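Local coordinates for protein 5-formaminoimidazole-4-carboxamide-1-(Beta)-D-ribofuranosyl 5'-monophosphate synthetase (Thermococcus kodakarensis, PDB 2PBZ) that probably uses ATP to form 5-formaminoimidazole-4-carboxamide ribonucleotide, a carbon-nitrogen ligase step on the purine pathway to IMP, at residues Phe165-Tyr177 / Arg183-Ile195. Numbering follows the deposited sequence.
Sequences FIPGVYLYVHFFY and RLELLGVDERVLI. With ATP (adenosine-5'-triphosphate), chain D.
A beta hairpin of antiparallel strands 170-178 and 183-194 stacks R192 on Y172 beside the bound ATP. The guanidinium of R192 lies over one face of the Y172 ring, planes 20° apart and centres 3.6 Å apart, a cation-pi stack to which R192 CD adds a CH-pi contact. The R192 chain turns back at chi2 (-86°), which lays its end across the ring. D190 holds the guanidinium side-on: R192 NE (2.9 Å) and R192 NH2 (3.1 Å) both donate to D190 OD2, in the guanidinium plane, while D270 forms a second salt bridge with R192. Y172 and D190 are a hydrogen-bonded pair, D190 N to Y172 O at 2.9 Å. Farther along, L187 and G188 together stand opposite the single residue H174, a beta bulge: L187 N donates to H174 O (3.0 Å) and H174 N to G188 O. On the face carrying V173 and F175, L186 spreads its methyls: CD1 meets V173 CG1, and CD2 sits 3.5 Å from F175 CE2. At the nucleotide, I166 N donates to ATP N1 (2.8 Å), the Y170 ring lies with one face against the ribose, and Y172 OH bonds ATP O1A (3.3 Å). An antiparallel sheet binding ATP beside its Y170-Y172 end is consistent with the family's ATP-grasp clan.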
loop_
_atom_site.group_PDB
_atom_site.type_symbol
_atom_site.label_atom_id
_atom_site.label_comp_id
_atom_site.label_asym_id
_atom_site.label_seq_id
_atom_site.Cartn_x
_atom_site.Cartn_y
_atom_site.Cartn_z
ATOM N N PHE A 165 17.357 21.564 2.777
ATOM C CA PHE A 165 16.411 20.635 3.370
ATOM C C PHE A 165 15.040 20.847 2.737
ATOM O O PHE A 165 14.553 21.982 2.656
ATOM C CB PHE A 165 16.285 20.871 4.860
ATOM C CG PHE A 165 15.382 19.884 5.549
ATOM C CD1 PHE A 165 15.907 18.709 6.091
ATOM C CD2 PHE A 165 14.011 20.129 5.668
ATOM C CE1 PHE A 165 15.088 17.786 6.751
ATOM C CE2 PHE A 165 13.182 19.209 6.327
ATOM C CZ PHE A 165 13.727 18.034 6.873
ATOM N N ILE A 166 14.409 19.766 2.298
ATOM C CA ILE A 166 13.092 19.877 1.683
ATOM C C ILE A 166 12.120 18.899 2.325
ATOM O O ILE A 166 12.322 17.685 2.268
ATOM C CB ILE A 166 13.145 19.590 0.169
ATOM C CG1 ILE A 166 14.109 20.564 -0.521
ATOM C CG2 ILE A 166 11.756 19.712 -0.422
ATOM C CD1 ILE A 166 14.419 20.195 -1.970
ATOM N N PRO A 167 11.054 19.412 2.962
ATOM C CA PRO A 167 10.090 18.500 3.589
ATOM C C PRO A 167 8.968 18.252 2.596
ATOM O O PRO A 167 8.544 19.180 1.912
ATOM C CB PRO A 167 9.604 19.285 4.811
ATOM C CG PRO A 167 10.561 20.525 4.880
ATOM C CD PRO A 167 10.843 20.782 3.439
ATOM N N GLY A 168 8.506 17.017 2.457
ATOM C CA GLY A 168 7.408 16.829 1.527
ATOM C C GLY A 168 7.459 15.648 0.595
ATOM O O GLY A 168 7.901 15.763 -0.539
ATOM N N VAL A 169 6.970 14.516 1.078
ATOM C CA VAL A 169 6.920 13.284 0.320
ATOM C C VAL A 169 8.008 13.060 -0.728
ATOM O O VAL A 169 8.215 13.853 -1.667
ATOM C CB VAL A 169 5.540 13.096 -0.358
ATOM C CG1 VAL A 169 5.314 14.145 -1.408
ATOM C CG2 VAL A 169 5.461 11.702 -0.960
ATOM N N TYR A 170 8.702 11.943 -0.547
ATOM C CA TYR A 170 9.759 11.535 -1.444
ATOM C C TYR A 170 9.236 10.396 -2.295
ATOM O O TYR A 170 8.827 9.347 -1.795
ATOM C CB TYR A 170 11.003 11.148 -0.645
ATOM C CG TYR A 170 11.749 12.390 -0.234
ATOM C CD1 TYR A 170 11.211 13.266 0.709
ATOM C CD2 TYR A 170 12.920 12.772 -0.893
ATOM C CE1 TYR A 170 11.810 14.495 0.978
ATOM C CE2 TYR A 170 13.523 14.001 -0.633
ATOM C CZ TYR A 170 12.963 14.861 0.297
ATOM O OH TYR A 170 13.530 16.093 0.517
ATOM N N LEU A 171 9.238 10.647 -3.599
ATOM C CA LEU A 171 8.727 9.714 -4.579
ATOM C C LEU A 171 9.799 9.086 -5.436
ATOM O O LEU A 171 10.706 9.750 -5.920
ATOM C CB LEU A 171 7.720 10.450 -5.455
ATOM C CG LEU A 171 6.611 11.108 -4.628
ATOM C CD1 LEU A 171 5.883 12.138 -5.491
ATOM C CD2 LEU A 171 5.651 10.042 -4.095
ATOM N N TYR A 172 9.667 7.787 -5.631
ATOM C CA TYR A 172 10.625 7.044 -6.418
ATOM C C TYR A 172 9.910 6.470 -7.636
ATOM O O TYR A 172 9.172 5.493 -7.545
ATOM C CB TYR A 172 11.260 5.960 -5.536
ATOM C CG TYR A 172 11.911 6.551 -4.310
ATOM C CD1 TYR A 172 11.135 7.065 -3.271
ATOM C CD2 TYR A 172 13.293 6.711 -4.235
ATOM C CE1 TYR A 172 11.719 7.742 -2.193
ATOM C CE2 TYR A 172 13.891 7.383 -3.153
ATOM C CZ TYR A 172 13.097 7.902 -2.138
ATOM O OH TYR A 172 13.670 8.606 -1.098
ATOM N N VAL A 173 10.133 7.106 -8.780
ATOM C CA VAL A 173 9.489 6.699 -10.015
ATOM C C VAL A 173 10.261 5.623 -10.742
ATOM O O VAL A 173 11.441 5.765 -11.015
ATOM C CB VAL A 173 9.299 7.904 -10.950
ATOM C CG1 VAL A 173 8.311 7.549 -12.068
ATOM C CG2 VAL A 173 8.804 9.098 -10.142
ATOM N N HIS A 174 9.575 4.549 -11.071
ATOM C CA HIS A 174 10.187 3.425 -11.753
ATOM C C HIS A 174 9.872 3.426 -13.249
ATOM O O HIS A 174 8.713 3.575 -13.653
ATOM C CB HIS A 174 9.689 2.133 -11.101
ATOM C CG HIS A 174 9.860 2.116 -9.614
ATOM N ND1 HIS A 174 11.093 1.983 -9.010
ATOM C CD2 HIS A 174 8.966 2.288 -8.610
ATOM C CE1 HIS A 174 10.951 2.078 -7.700
ATOM N NE2 HIS A 174 9.672 2.266 -7.430
ATOM N N PHE A 175 10.908 3.251 -14.064
ATOM C CA PHE A 175 10.750 3.223 -15.521
ATOM C C PHE A 175 11.373 1.987 -16.135
ATOM O O PHE A 175 12.236 1.337 -15.543
ATOM C CB PHE A 175 11.433 4.418 -16.190
ATOM C CG PHE A 175 10.807 5.739 -15.894
ATOM C CD1 PHE A 175 11.389 6.609 -14.981
ATOM C CD2 PHE A 175 9.664 6.149 -16.585
ATOM C CE1 PHE A 175 10.857 7.877 -14.760
ATOM C CE2 PHE A 175 9.116 7.416 -16.375
ATOM C CZ PHE A 175 9.714 8.282 -15.462
ATOM N N PHE A 176 10.943 1.683 -17.346
ATOM C CA PHE A 176 11.505 0.554 -18.063
ATOM C C PHE A 176 11.520 0.918 -19.527
ATOM O O PHE A 176 10.481 0.896 -20.173
ATOM C CB PHE A 176 10.667 -0.710 -17.864
ATOM C CG PHE A 176 11.295 -1.948 -18.447
ATOM C CD1 PHE A 176 12.040 -2.813 -17.643
ATOM C CD2 PHE A 176 11.147 -2.254 -19.799
ATOM C CE1 PHE A 176 12.626 -3.963 -18.172
ATOM C CE2 PHE A 176 11.729 -3.405 -20.348
ATOM C CZ PHE A 176 12.470 -4.262 -19.530
ATOM N N TYR A 177 12.681 1.288 -20.054
ATOM C CA TYR A 177 12.727 1.596 -21.470
ATOM C C TYR A 177 12.984 0.277 -22.176
ATOM O O TYR A 177 13.921 -0.421 -21.839
ATOM C CB TYR A 177 13.844 2.572 -21.811
ATOM C CG TYR A 177 13.932 2.744 -23.302
ATOM C CD1 TYR A 177 12.885 3.332 -24.007
ATOM C CD2 TYR A 177 14.993 2.195 -24.026
ATOM C CE1 TYR A 177 12.880 3.363 -25.391
ATOM C CE2 TYR A 177 14.996 2.221 -25.419
ATOM C CZ TYR A 177 13.934 2.806 -26.092
ATOM O OH TYR A 177 13.917 2.828 -27.456
ATOM N N ARG A 183 9.871 1.707 -26.458
ATOM C CA ARG A 183 9.015 2.614 -25.709
ATOM C C ARG A 183 9.440 2.710 -24.260
ATOM O O ARG A 183 10.072 1.808 -23.728
ATOM C CB ARG A 183 7.550 2.177 -25.780
ATOM C CG ARG A 183 7.224 0.947 -24.968
ATOM C CD ARG A 183 5.749 0.576 -25.039
ATOM N NE ARG A 183 5.500 -0.704 -24.383
ATOM C CZ ARG A 183 4.353 -1.375 -24.431
ATOM N NH1 ARG A 183 3.322 -0.894 -25.111
ATOM N NH2 ARG A 183 4.242 -2.531 -23.793
ATOM N N LEU A 184 9.094 3.830 -23.642
ATOM C CA LEU A 184 9.392 4.096 -22.247
ATOM C C LEU A 184 8.137 3.792 -21.445
ATOM O O LEU A 184 7.072 4.335 -21.732
ATOM C CB LEU A 184 9.767 5.562 -22.044
ATOM C CG LEU A 184 9.868 5.997 -20.578
ATOM C CD1 LEU A 184 10.956 5.177 -19.916
ATOM C CD2 LEU A 184 10.153 7.486 -20.474
ATOM N N GLU A 185 8.268 2.925 -20.443
ATOM C CA GLU A 185 7.138 2.547 -19.600
ATOM C C GLU A 185 7.290 3.074 -18.172
ATOM O O GLU A 185 8.303 2.831 -17.527
ATOM C CB GLU A 185 6.998 1.018 -19.575
ATOM C CG GLU A 185 6.388 0.394 -20.825
ATOM C CD GLU A 185 6.665 -1.100 -20.926
ATOM O OE1 GLU A 185 6.829 -1.732 -19.876
ATOM O OE2 GLU A 185 6.710 -1.651 -22.045
ATOM N N LEU A 186 6.284 3.811 -17.707
ATOM C CA LEU A 186 6.244 4.363 -16.347
ATOM C C LEU A 186 5.452 3.281 -15.611
ATOM O O LEU A 186 4.232 3.200 -15.739
ATOM C CB LEU A 186 5.495 5.707 -16.352
ATOM C CG LEU A 186 5.254 6.617 -15.131
ATOM C CD1 LEU A 186 5.872 6.030 -13.895
ATOM C CD2 LEU A 186 5.806 8.008 -15.417
ATOM N N LEU A 187 6.155 2.448 -14.850
ATOM C CA LEU A 187 5.527 1.325 -14.176
ATOM C C LEU A 187 5.204 1.389 -12.694
ATOM O O LEU A 187 4.665 0.450 -12.142
ATOM C CB LEU A 187 6.347 0.063 -14.467
ATOM C CG LEU A 187 6.402 -0.241 -15.970
ATOM C CD1 LEU A 187 7.313 -1.396 -16.227
ATOM C CD2 LEU A 187 5.015 -0.554 -16.491
ATOM N N GLY A 188 5.516 2.484 -12.036
ATOM C CA GLY A 188 5.180 2.557 -10.634
ATOM C C GLY A 188 5.799 3.720 -9.910
ATOM O O GLY A 188 6.714 4.375 -10.408
ATOM N N VAL A 189 5.264 3.990 -8.731
ATOM C CA VAL A 189 5.781 5.047 -7.889
ATOM C C VAL A 189 5.826 4.475 -6.484
ATOM O O VAL A 189 4.829 4.032 -5.926
ATOM C CB VAL A 189 4.909 6.316 -7.888
ATOM C CG1 VAL A 189 5.592 7.382 -7.045
ATOM C CG2 VAL A 189 4.689 6.811 -9.311
ATOM N N ASP A 190 7.020 4.514 -5.930
ATOM C CA ASP A 190 7.300 3.989 -4.632
ATOM C C ASP A 190 7.485 5.100 -3.611
ATOM O O ASP A 190 7.728 6.248 -3.951
ATOM C CB ASP A 190 8.573 3.145 -4.749
ATOM C CG ASP A 190 9.055 2.636 -3.429
ATOM O OD1 ASP A 190 8.334 1.801 -2.829
ATOM O OD2 ASP A 190 10.148 3.075 -2.989
ATOM N N GLU A 191 7.354 4.726 -2.349
ATOM C CA GLU A 191 7.547 5.618 -1.216
ATOM C C GLU A 191 8.322 4.782 -0.197
ATOM O O GLU A 191 7.888 3.684 0.141
ATOM C CB GLU A 191 6.193 6.033 -0.655
ATOM C CG GLU A 191 6.269 6.852 0.608
ATOM C CD GLU A 191 4.969 7.589 0.887
ATOM O OE1 GLU A 191 3.902 6.923 0.964
ATOM O OE2 GLU A 191 5.038 8.836 1.021
ATOM N N ARG A 192 9.468 5.278 0.266
ATOM C CA ARG A 192 10.294 4.537 1.219
ATOM C C ARG A 192 9.758 4.511 2.654
ATOM O O ARG A 192 9.117 5.463 3.125
ATOM C CB ARG A 192 11.720 5.118 1.274
ATOM C CG ARG A 192 12.406 5.359 -0.059
ATOM C CD ARG A 192 13.129 4.140 -0.591
ATOM N NE ARG A 192 12.702 3.816 -1.945
ATOM C CZ ARG A 192 13.503 3.788 -3.003
ATOM N NH1 ARG A 192 14.794 4.074 -2.871
ATOM N NH2 ARG A 192 13.004 3.464 -4.184
ATOM N N VAL A 193 10.009 3.398 3.337
ATOM C CA VAL A 193 9.644 3.254 4.740
ATOM C C VAL A 193 10.994 3.375 5.438
ATOM O O VAL A 193 11.836 2.492 5.342
ATOM C CB VAL A 193 8.988 1.882 5.073
ATOM C CG1 VAL A 193 8.630 1.828 6.570
ATOM C CG2 VAL A 193 7.736 1.692 4.253
ATOM N N LEU A 194 11.199 4.507 6.102
ATOM C CA LEU A 194 12.443 4.795 6.804
ATOM C C LEU A 194 12.319 4.579 8.292
ATOM O O LEU A 194 11.205 4.496 8.821
ATOM C CB LEU A 194 12.859 6.246 6.534
ATOM C CG LEU A 194 13.681 6.523 5.269
ATOM C CD1 LEU A 194 13.118 5.768 4.085
ATOM C CD2 LEU A 194 13.691 8.019 5.015
ATOM N N ILE A 195 13.455 4.482 8.977
ATOM C CA ILE A 195 13.389 4.273 10.403
ATOM C C ILE A 195 13.083 5.629 10.992
ATOM O O ILE A 195 12.765 5.762 12.169
ATOM C CB ILE A 195 14.694 3.647 10.948
ATOM C CG1 ILE A 195 15.800 4.661 11.134
ATOM C CG2 ILE A 195 15.189 2.616 9.963
ATOM C CD1 ILE A 195 17.133 3.973 11.417
HETATM P PG ATP D . 22.283 5.575 -0.896
HETATM O O1G ATP D . 22.962 6.530 -1.871
HETATM O O2G ATP D . 23.446 4.903 0.075
HETATM O O3G ATP D . 21.500 4.388 -1.714
HETATM P PB ATP D . 20.035 7.081 -0.912
HETATM O O1B ATP D . 20.648 8.041 -1.862
HETATM O O2B ATP D . 19.224 5.930 -1.722
HETATM O O3B ATP D . 21.201 6.401 0.016
HETATM P PA ATP D . 17.746 8.646 -0.465
HETATM O O1A ATP D . 16.834 7.776 -1.243
HETATM O O2A ATP D . 18.232 9.887 -1.361
HETATM O O3A ATP D . 19.058 7.830 0.136
HETATM O "O5'" ATP D . 17.048 9.151 0.896
HETATM C "C5'" ATP D . 15.838 9.803 0.655
HETATM C "C4'" ATP D . 15.325 10.150 2.046
HETATM O "O4'" ATP D . 16.245 11.036 2.766
HETATM C "C3'" ATP D . 13.949 10.814 2.010
HETATM O "O3'" ATP D . 13.029 10.006 2.697
HETATM C "C2'" ATP D . 14.106 12.168 2.664
HETATM O "O2'" ATP D . 13.279 12.249 3.840
HETATM C "C1'" ATP D . 15.604 12.315 2.995
HETATM N N9 ATP D . 16.150 13.370 2.112
HETATM C C8 ATP D . 16.890 13.204 0.958
HETATM N N7 ATP D . 17.198 14.349 0.445
HETATM C C5 ATP D . 16.674 15.335 1.220
HETATM C C6 ATP D . 16.680 16.765 1.184
HETATM N N6 ATP D . 17.337 17.428 0.142
HETATM N N1 ATP D . 16.021 17.457 2.178
HETATM C C2 ATP D . 15.385 16.828 3.186
HETATM N N3 ATP D . 15.368 15.487 3.251
HETATM C C4 ATP D . 15.998 14.721 2.311
HETATM O O HOH W 1 9.434 7.983 0.665
#